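Local atomic coordinates of extracellular ligand-binding receptor (Verminephrobacter eiseniae, PDB entry 4M88), a protein that probably binds an amino acid or similar small solute outside the cytoplasm and delivers it to an ABC transporter. Residues A[294-299]-A[325-330]. Sequence-based numbering, arbitrary orientation.
Sequences SARTVG and IDIGGF
Thr297 on helix 286-303 faces Ile327 at the end of strand 325-327, their CA atoms 8.1 Å apart, where a type I' turn from Ile327 to Phe330 folds the chain back into a small two-stranded hairpin. Ile327 supplies the apolar half of the contact through two branches. Its CG2 methyl lies over one face of the Arg296 guanidinium, offset toward the rim, 3.3 Å from Arg296 NE. The same methyl touches the aliphatic stem, 3.6 Å from Arg296 CD. Arg296 starts with CG anti to the backbone N (chi1 -175°) and runs extended out to NE, which carries its flat end past the isoleucine. A branched aliphatic residue suits this place because it can cover a planar cation without competing for its N-H groups; those turn to Glu269 and Glu300 in salt bridges. The other branch of Ile327 ends in CD1, 3.9 Å from Thr297 OG1; threonine suits this buried site because its hydroxyl, already bonded to Leu293 O, can lie beside a methyl. With an alanine in place of Arg296, Ile327 CG2 would probably lose the flat group it packs against, and Glu269 and Glu300 the cation they share. Backbone bonds in both directions close the hairpin, Phe330 N to Ile327 O (2.9 Å) and Ile327 N to Phe330 O (2.7 Å), and an Asx motif adds Gly329 N to Asp326 OD1 (2.8 Å). Gly328 takes a positive phi that glycine adopts easily; at Gly329 a CB would collide with Gly328 O. Across the interface the contact therefore rests on van der Waals packing, while neighbours satisfy the polar ends of Arg296 and Thr297.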
ATOM      1  N   SER A 294       9.650   1.832  -3.238  1.00 10.99           N
ATOM      2  CA  SER A 294       9.139   2.652  -4.325  1.00 11.09           C
ATOM      3  C   SER A 294      10.261   3.548  -4.827  1.00 14.12           C
ATOM      4  O   SER A 294      10.479   3.671  -6.036  1.00 14.57           O
ATOM      5  CB  SER A 294       7.925   3.466  -3.885  1.00 15.40           C
ATOM      6  OG  SER A 294       6.845   2.612  -3.558  1.00 18.60           O
ATOM      7  N   ALA A 295      10.980   4.158  -3.896  1.00 11.29           N
ATOM      8  CA  ALA A 295      12.116   5.006  -4.241  1.00 12.13           C
ATOM      9  C   ALA A 295      13.246   4.174  -4.838  1.00 11.31           C
ATOM     10  O   ALA A 295      13.875   4.580  -5.815  1.00 11.04           O
ATOM     11  CB  ALA A 295      12.598   5.787  -3.015  1.00 11.75           C
ATOM     12  N   ARG A 296      13.511   3.004  -4.267  1.00 10.46           N
ATOM     13  CA  ARG A 296      14.591   2.177  -4.778  1.00 11.31           C
ATOM     14  C   ARG A 296      14.331   1.668  -6.202  1.00 13.65           C
ATOM     15  O   ARG A 296      15.260   1.475  -6.981  1.00 12.99           O
ATOM     16  CB  ARG A 296      14.875   1.004  -3.844  1.00  9.89           C
ATOM     17  CG  ARG A 296      16.069   0.190  -4.296  1.00 15.40           C
ATOM     18  CD  ARG A 296      16.644  -0.646  -3.170  1.00 16.56           C
ATOM     19  NE  ARG A 296      17.683  -1.531  -3.674  1.00 18.55           N
ATOM     20  CZ  ARG A 296      18.289  -2.455  -2.938  1.00 21.46           C
ATOM     21  NH1 ARG A 296      17.954  -2.597  -1.658  1.00 18.40           N
ATOM     22  NH2 ARG A 296      19.216  -3.234  -3.488  1.00 22.97           N
ATOM     23  N   THR A 297      13.065   1.458  -6.542  1.00 11.37           N
ATOM     24  CA  THR A 297      12.696   1.084  -7.912  1.00 12.94           C
ATOM     25  C   THR A 297      13.156   2.151  -8.899  1.00 10.93           C
ATOM     26  O   THR A 297      13.731   1.834  -9.949  1.00 12.69           O
ATOM     27  CB  THR A 297      11.183   0.926  -8.014  1.00 12.47           C
ATOM     28  OG1 THR A 297      10.802  -0.195  -7.218  1.00 13.19           O
ATOM     29  CG2 THR A 297      10.747   0.694  -9.453  1.00 15.82           C
ATOM     30  N   VAL A 298      12.918   3.409  -8.557  1.00 11.14           N
ATOM     31  CA  VAL A 298      13.395   4.504  -9.386  1.00 12.38           C
ATOM     32  C   VAL A 298      14.917   4.490  -9.480  1.00 15.37           C
ATOM     33  O   VAL A 298      15.475   4.624 -10.567  1.00 13.98           O
ATOM     34  CB  VAL A 298      12.916   5.860  -8.869  1.00 10.90           C
ATOM     35  CG1 VAL A 298      13.609   6.976  -9.624  1.00 11.16           C
ATOM     36  CG2 VAL A 298      11.401   5.977  -9.018  1.00 15.07           C
ATOM     37  N   GLY A 299      15.577   4.307  -8.340  1.00 15.59           N
ATOM     38  CA  GLY A 299      17.029   4.246  -8.294  1.00 15.33           C
ATOM     39  C   GLY A 299      17.589   3.121  -9.138  1.00 15.47           C
ATOM     40  O   GLY A 299      18.533   3.316  -9.912  1.00 16.07           O
ATOM     41  N   ILE A 325      13.689  -7.347 -12.632  1.00 20.73           N
ATOM     42  CA  ILE A 325      14.808  -7.009 -11.780  1.00 23.72           C
ATOM     43  C   ILE A 325      14.612  -7.654 -10.418  1.00 24.11           C
ATOM     44  O   ILE A 325      13.483  -7.903  -9.976  1.00 22.33           O
ATOM     45  CB  ILE A 325      14.993  -5.494 -11.644  1.00 22.89           C
ATOM     46  CG1 ILE A 325      13.757  -4.861 -11.016  1.00 19.57           C
ATOM     47  CG2 ILE A 325      15.312  -4.862 -13.011  1.00 26.47           C
ATOM     48  CD1 ILE A 325      13.993  -3.439 -10.559  1.00 21.70           C
ATOM     49  N   ASP A 326      15.727  -7.953  -9.769  1.00 20.67           N
ATOM     50  CA  ASP A 326      15.704  -8.540  -8.444  1.00 17.58           C
ATOM     51  C   ASP A 326      16.280  -7.513  -7.466  1.00 19.79           C
ATOM     52  O   ASP A 326      17.495  -7.271  -7.456  1.00 23.51           O
ATOM     53  CB  ASP A 326      16.547  -9.823  -8.452  1.00 22.04           C
ATOM     54  CG  ASP A 326      16.550 -10.529  -7.112  1.00 33.67           C
ATOM     55  OD1 ASP A 326      15.754 -10.133  -6.239  1.00 33.98           O
ATOM     56  OD2 ASP A 326      17.339 -11.484  -6.940  1.00 40.14           O
ATOM     57  N   ILE A 327      15.412  -6.907  -6.658  1.00 19.49           N
ATOM     58  CA  ILE A 327      15.854  -5.965  -5.634  1.00 20.36           C
ATOM     59  C   ILE A 327      16.029  -6.695  -4.307  1.00 16.68           C
ATOM     60  O   ILE A 327      15.090  -6.784  -3.519  1.00 17.40           O
ATOM     61  CB  ILE A 327      14.844  -4.810  -5.451  1.00 21.30           C
ATOM     62  CG1 ILE A 327      14.541  -4.145  -6.792  1.00 21.54           C
ATOM     63  CG2 ILE A 327      15.381  -3.770  -4.465  1.00 25.59           C
ATOM     64  CD1 ILE A 327      13.440  -3.078  -6.699  1.00 24.98           C
ATOM     65  N   GLY A 328      17.224  -7.236  -4.080  1.00 20.92           N
ATOM     66  CA  GLY A 328      17.529  -7.962  -2.855  1.00 21.49           C
ATOM     67  C   GLY A 328      16.549  -9.066  -2.493  1.00 18.59           C
ATOM     68  O   GLY A 328      16.307  -9.335  -1.319  1.00 18.06           O
ATOM     69  N   GLY A 329      15.977  -9.717  -3.500  1.00 19.62           N
ATOM     70  CA  GLY A 329      15.025 -10.781  -3.231  1.00 20.79           C
ATOM     71  C   GLY A 329      13.594 -10.415  -3.537  1.00 21.42           C
ATOM     72  O   GLY A 329      12.730 -11.291  -3.598  1.00 26.68           O
ATOM     73  N   PHE A 330      13.330  -9.121  -3.705  1.00 19.14           N
ATOM     74  CA  PHE A 330      12.005  -8.659  -4.101  1.00 13.61           C
ATOM     75  C   PHE A 330      12.038  -8.376  -5.594  1.00 21.57           C
ATOM     76  O   PHE A 330      12.815  -7.530  -6.060  1.00 18.90           O
ATOM     77  CB  PHE A 330      11.605  -7.404  -3.319  1.00 13.56           C
ATOM     78  CG  PHE A 330      10.223  -6.899  -3.645  1.00 15.50           C
ATOM     79  CD1 PHE A 330       9.097  -7.565  -3.167  1.00 15.81           C
ATOM     80  CD2 PHE A 330      10.049  -5.763  -4.427  1.00 17.89           C
ATOM     81  CE1 PHE A 330       7.823  -7.115  -3.469  1.00 16.92           C
ATOM     82  CE2 PHE A 330       8.774  -5.298  -4.730  1.00 19.53           C
ATOM     83  CZ  PHE A 330       7.658  -5.981  -4.249  1.00 14.45           C
TER